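Local coordinates for protein endoglucanase E (Clostridium thermocellum, PDB 2WAO) that probably removes acetyl groups from plant cell-wall polysaccharides through its family 2 carbohydrate esterase module, which also binds cello-oligosaccharides such as cellohexaose, at residues C27-S32 against T95-G100; H255-V260 against A325-K330. All blocks are in the same frame, centred on the assembly; numbering follows the deposited sequence.

Interaction 1: C27-S32 against T95-G100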
loop_
_atom_site.group_PDB
_atom_site.type_symbol
_atom_site.label_atom_id
_atom_site.label_comp_id
_atom_site.label_asym_id
_atom_site.label_seq_id
_atom_site.Cartn_x
_atom_site.Cartn_y
_atom_site.Cartn_z
ATOM N N CYS A 27 2.242 13.885 0.850
ATOM C CA CYS A 27 1.756 12.506 1.024
ATOM C C CYS A 27 2.830 11.687 1.744
ATOM O O CYS A 27 3.988 12.138 1.876
ATOM C CB CYS A 27 1.381 11.842 -0.290
ATOM S SG CYS A 27 2.813 11.488 -1.270
ATOM N N ALA A 28 2.435 10.508 2.228
ATOM C CA ALA A 28 3.342 9.682 3.026
ATOM C C ALA A 28 3.199 8.204 2.682
ATOM O O ALA A 28 4.188 7.491 2.519
ATOM C CB ALA A 28 3.085 9.888 4.495
ATOM N N TRP A 29 1.967 7.736 2.547
ATOM C CA TRP A 29 1.766 6.283 2.452
ATOM C C TRP A 29 2.349 5.651 1.196
ATOM O O TRP A 29 2.342 6.255 0.101
ATOM C CB TRP A 29 0.300 5.914 2.617
ATOM C CG TRP A 29 -0.268 6.329 3.956
ATOM C CD1 TRP A 29 -1.089 7.404 4.190
ATOM C CD2 TRP A 29 -0.047 5.707 5.233
ATOM N NE1 TRP A 29 -1.416 7.469 5.540
ATOM C CE2 TRP A 29 -0.789 6.448 6.196
ATOM C CE3 TRP A 29 0.655 4.552 5.658
ATOM C CZ2 TRP A 29 -0.831 6.085 7.558
ATOM C CZ3 TRP A 29 0.614 4.197 6.999
ATOM C CH2 TRP A 29 -0.115 4.968 7.946
ATOM N N SER A 30 2.833 4.409 1.356
ATOM C CA SER A 30 3.267 3.583 0.217
ATOM C C SER A 30 2.288 3.712 -0.955
ATOM O O SER A 30 1.071 3.661 -0.787
ATOM C CB SER A 30 3.254 2.092 0.585
ATOM O OG SER A 30 4.122 1.809 1.633
ATOM N N GLY A 31 2.827 3.796 -2.154
ATOM C CA GLY A 31 1.969 3.684 -3.320
ATOM C C GLY A 31 1.192 4.974 -3.635
ATOM O O GLY A 31 0.432 5.001 -4.618
ATOM N N SER A 32 1.353 6.018 -2.809
ATOM C CA SER A 32 0.826 7.365 -3.188
ATOM C C SER A 32 1.315 7.645 -4.599
ATOM O O SER A 32 2.515 7.425 -4.893
ATOM C CB SER A 32 1.316 8.469 -2.259
ATOM O OG SER A 32 0.879 8.247 -0.926
ATOM N N THR A 95 8.396 3.733 -1.716
ATOM C CA THR A 95 8.785 3.531 -0.325
ATOM C C THR A 95 7.692 3.930 0.672
ATOM O O THR A 95 6.791 4.736 0.387
ATOM C CB THR A 95 10.060 4.339 -0.025
ATOM O OG1 THR A 95 9.960 5.594 -0.712
ATOM C CG2 THR A 95 11.317 3.589 -0.540
ATOM N N GLU A 96 7.774 3.377 1.868
ATOM C CA GLU A 96 6.695 3.528 2.848
ATOM C C GLU A 96 6.745 4.835 3.650
ATOM O O GLU A 96 7.707 5.638 3.565
ATOM C CB GLU A 96 6.696 2.331 3.786
ATOM C CG GLU A 96 8.031 2.219 4.584
ATOM C CD GLU A 96 8.031 0.991 5.459
ATOM O OE1 GLU A 96 7.378 1.014 6.532
ATOM O OE2 GLU A 96 8.672 -0.021 5.034
ATOM N N ALA A 97 5.698 5.024 4.435
ATOM C CA ALA A 97 5.466 6.282 5.162
ATOM C C ALA A 97 6.595 6.533 6.157
ATOM O O ALA A 97 7.032 7.698 6.359
ATOM C CB ALA A 97 4.100 6.222 5.860
ATOM N N SER A 98 7.109 5.458 6.751
ATOM C CA SER A 98 8.181 5.635 7.752
ATOM C C SER A 98 9.465 6.254 7.156
ATOM O O SER A 98 10.308 6.766 7.904
ATOM C CB SER A 98 8.512 4.331 8.488
ATOM O OG SER A 98 9.119 3.413 7.611
ATOM N N LEU A 99 9.640 6.216 5.840
ATOM C CA LEU A 99 10.830 6.822 5.223
ATOM C C LEU A 99 10.661 8.330 4.901
ATOM O O LEU A 99 11.573 8.966 4.358
ATOM C CB LEU A 99 11.258 6.063 3.972
ATOM C CG LEU A 99 11.813 4.688 4.278
ATOM C CD1 LEU A 99 11.784 3.789 3.052
ATOM C CD2 LEU A 99 13.259 4.777 4.892
ATOM N N GLY A 100 9.499 8.889 5.211
ATOM C CA GLY A 100 9.383 10.339 5.239
ATOM C C GLY A 100 8.270 10.843 4.362
ATOM O O GLY A 100 7.887 10.196 3.396
HETATM O O HOH W 1 3.412 3.109 3.898
#
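Two loops of the N-terminal beta-sandwich (jelly-roll) domain of the family 2 esterase meet here, A28 and S30 in the connection between strands 26-27 and 33-40 lying against A97 and E96 in the one between strands 85-93 and 102-108, on the side of the domain that faces the SGNH hydrolase domain. Small residues let the backbones come close: the CA atoms of S30 and E96 are 4.3 Å apart. A97 points its methyl into the first loop, where A97 CB lies 4.0 Å from A28 CB and 3.8 Å from W29 CE3, obliquely by the six-membered ring of the indole. No direct hydrogen bond joins the loops. The A97 CA-H leans on A28 O instead, a CA-H...O contact, while K93 NZ binds both A28 O and T95 O and ties the two loops together. A water bridges them as well, accepting from S30 N at 2.9 Å and A97 N at 3.0 Å. W29 begins a type II turn whose third residue, G31, has the positive phi that glycine adopts without strain; W29 O takes both S32 N and S32 OG, so the turn is closed twice. The W29 NE1 donates to Y198 O. E96, whose side chain comes within about 5 Å of a bound glucose unit, hydrogen-bonds through OE2 to OG of S176, a glycan-pocket residue, so this contact sits at the junction of the two domains. With OG beside its own backbone N (chi1 -61°), S30 sets that hydroxyl 3.3 Å from E96 CA and 3.4 Å from E96 CB.

Interaction 2: H255-V260 against A325-K330; sequences HIFCCV and AEIKNK
Apolar packing centres on F257, whose ring reaches from the strand to the helix and meets three of its residues. I327 CG1 lies over one ring face, a CH-pi contact 4.1 Å from the centroid and 19° off the normal. K330 comes to the ring edge, near its plane, with CG 3.7 Å from F257 CZ; a bend at chi2 (-66°) turns the rest of the lysine chain off, so its methylene groups pack while the ammonium end leads away from the strand. A flat aromatic suits this place because one face and one edge serve different helix residues, and the branched isoleucine offers a methylene to the face. This is the sheet-helix layer of the SGNH (GDSL-like) hydrolase fold: strand 255-260 belongs to the central parallel sheet, and over segment 325-330 of helix 313-331 the axis runs at 150° to that of strand 255-260, nearly antiparallel, 10.6 Å away at closest approach. Helix 266-285 packs on C258 and V260, which point the other way from F257. Two helix carbonyls touch ring carbons, and no hydrogen bond crosses the contact. E326 O approaches F257 CE1 obliquely at 4.0 Å, and that carbonyl also accepts K330 N within the helix. Nearer the margin, H255 CE1 lies 4.0 Å from K330 O, while H255 ND1 is hydrogen-bonded to Y292 OH on the adjoining strand.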
loop_
_atom_site.group_PDB
_atom_site.type_symbol
_atom_site.label_atom_id
_atom_site.label_comp_id
_atom_site.label_asym_id
_atom_site.label_seq_id
_atom_site.Cartn_x
_atom_site.Cartn_y
_atom_site.Cartn_z
ATOM N N HIS A 255 -16.921 -4.274 1.215
ATOM C CA HIS A 255 -16.610 -5.704 1.395
ATOM C C HIS A 255 -15.236 -5.786 2.056
ATOM O O HIS A 255 -14.257 -5.222 1.521
ATOM C CB HIS A 255 -16.570 -6.404 0.048
ATOM C CG HIS A 255 -17.891 -6.413 -0.673
ATOM N ND1 HIS A 255 -18.698 -7.527 -0.699
ATOM C CD2 HIS A 255 -18.548 -5.452 -1.368
ATOM C CE1 HIS A 255 -19.791 -7.264 -1.399
ATOM N NE2 HIS A 255 -19.727 -6.007 -1.819
ATOM N N ILE A 256 -15.147 -6.479 3.197
ATOM C CA ILE A 256 -13.873 -6.470 3.976
ATOM C C ILE A 256 -13.222 -7.863 3.887
ATOM O O ILE A 256 -13.850 -8.873 4.277
ATOM C CB ILE A 256 -14.096 -6.071 5.468
ATOM C CG1 ILE A 256 -14.733 -4.657 5.542
ATOM C CG2 ILE A 256 -12.747 -6.137 6.292
ATOM C CD1 ILE A 256 -15.179 -4.245 6.991
ATOM N N PHE A 257 -11.976 -7.912 3.408
ATOM C CA PHE A 257 -11.237 -9.200 3.243
ATOM C C PHE A 257 -10.137 -9.271 4.273
ATOM O O PHE A 257 -9.234 -8.411 4.272
ATOM C CB PHE A 257 -10.672 -9.284 1.812
ATOM C CG PHE A 257 -11.732 -9.457 0.785
ATOM C CD1 PHE A 257 -12.076 -10.746 0.334
ATOM C CD2 PHE A 257 -12.383 -8.338 0.240
ATOM C CE1 PHE A 257 -13.072 -10.916 -0.629
ATOM C CE2 PHE A 257 -13.386 -8.506 -0.713
ATOM C CZ PHE A 257 -13.729 -9.776 -1.149
ATOM N N CYS A 258 -10.251 -10.240 5.181
ATOM C CA CYS A 258 -9.276 -10.434 6.286
ATOM C C CYS A 258 -8.289 -11.545 5.921
ATOM O O CYS A 258 -8.707 -12.698 5.664
ATOM C CB CYS A 258 -10.020 -10.812 7.570
ATOM S SG CYS A 258 -11.145 -9.519 8.095
ATOM N N CYS A 259 -7.000 -11.226 5.861
ATOM C CA CYS A 259 -6.052 -12.132 5.157
ATOM C C CYS A 259 -4.941 -12.595 6.068
ATOM O O CYS A 259 -4.458 -11.817 6.889
ATOM C CB CYS A 259 -5.408 -11.434 3.944
ATOM S SG CYS A 259 -6.563 -10.753 2.757
ATOM N N VAL A 260 -4.548 -13.860 5.935
ATOM C CA VAL A 260 -3.410 -14.382 6.686
ATOM C C VAL A 260 -2.392 -14.963 5.683
ATOM O O VAL A 260 -2.769 -15.682 4.789
ATOM C CB VAL A 260 -3.906 -15.473 7.689
ATOM C CG1 VAL A 260 -2.756 -16.170 8.317
ATOM C CG2 VAL A 260 -4.761 -14.806 8.810
ATOM N N ALA A 325 -8.908 -13.033 -7.674
ATOM C CA ALA A 325 -10.016 -13.975 -7.913
ATOM C C ALA A 325 -11.071 -13.889 -6.785
ATOM O O ALA A 325 -12.266 -13.930 -7.082
ATOM C CB ALA A 325 -9.509 -15.407 -8.118
ATOM N N GLU A 326 -10.655 -13.774 -5.515
ATOM C CA GLU A 326 -11.581 -13.594 -4.363
ATOM C C GLU A 326 -12.482 -12.327 -4.507
ATOM O O GLU A 326 -13.719 -12.356 -4.358
ATOM C CB GLU A 326 -10.758 -13.465 -3.063
ATOM C CG GLU A 326 -9.997 -14.743 -2.577
ATOM C CD GLU A 326 -10.906 -15.913 -2.127
ATOM O OE1 GLU A 326 -12.081 -15.692 -1.771
ATOM O OE2 GLU A 326 -10.419 -17.061 -2.124
ATOM N N ILE A 327 -11.847 -11.213 -4.815
ATOM C CA ILE A 327 -12.582 -9.953 -4.972
ATOM C C ILE A 327 -13.514 -10.025 -6.209
ATOM O O ILE A 327 -14.684 -9.644 -6.124
ATOM C CB ILE A 327 -11.645 -8.770 -5.031
ATOM C CG1 ILE A 327 -10.932 -8.617 -3.686
ATOM C CG2 ILE A 327 -12.438 -7.501 -5.338
ATOM C CD1 ILE A 327 -9.697 -7.678 -3.758
ATOM N N LYS A 328 -13.020 -10.574 -7.314
ATOM C CA LYS A 328 -13.870 -10.732 -8.516
ATOM C C LYS A 328 -15.141 -11.517 -8.182
ATOM O O LYS A 328 -16.228 -11.116 -8.583
ATOM C CB LYS A 328 -13.128 -11.471 -9.649
ATOM C CG LYS A 328 -12.245 -10.575 -10.461
ATOM C CD LYS A 328 -11.615 -11.367 -11.624
ATOM C CE LYS A 328 -10.883 -10.397 -12.548
ATOM N NZ LYS A 328 -9.919 -11.129 -13.459
ATOM N N ASN A 329 -14.974 -12.628 -7.461
ATOM C CA ASN A 329 -16.053 -13.484 -6.978
ATOM C C ASN A 329 -17.117 -12.745 -6.167
ATOM O O ASN A 329 -18.334 -12.852 -6.482
ATOM C CB ASN A 329 -15.496 -14.617 -6.122
ATOM C CG ASN A 329 -16.585 -15.607 -5.638
ATOM O OD1 ASN A 329 -16.775 -15.816 -4.430
ATOM N ND2 ASN A 329 -17.253 -16.243 -6.574
ATOM N N LYS A 330 -16.684 -12.033 -5.119
ATOM C CA LYS A 330 -17.625 -11.331 -4.239
ATOM C C LYS A 330 -18.227 -10.075 -4.834
ATOM O O LYS A 330 -19.369 -9.733 -4.506
ATOM C CB LYS A 330 -17.000 -10.964 -2.885
ATOM C CG LYS A 330 -16.411 -12.148 -2.150
ATOM C CD LYS A 330 -17.445 -13.143 -1.716
ATOM C CE LYS A 330 -16.717 -14.272 -0.978
ATOM N NZ LYS A 330 -17.629 -15.414 -0.737
#

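Overall arrangement
The two contacts follow one another along the chain and share no element; their centres are 25 Å apart and their nearest atoms about 16 Å. Interaction 1 is wholly buried and joins loops of the beta-domain where it meets the SGNH domain, close to the glycan site. Interaction 2 belongs to the SGNH domain itself, joining its parallel sheet to the last helix, and is buried at the aromatic and isoleucine but reaches the surface at the lysine. Their chemistry follows: loops use small side chains to let the backbones close up, and water and an outside lysine to satisfy main-chain polar atoms, whereas regular elements pair their own and meet through large side chains.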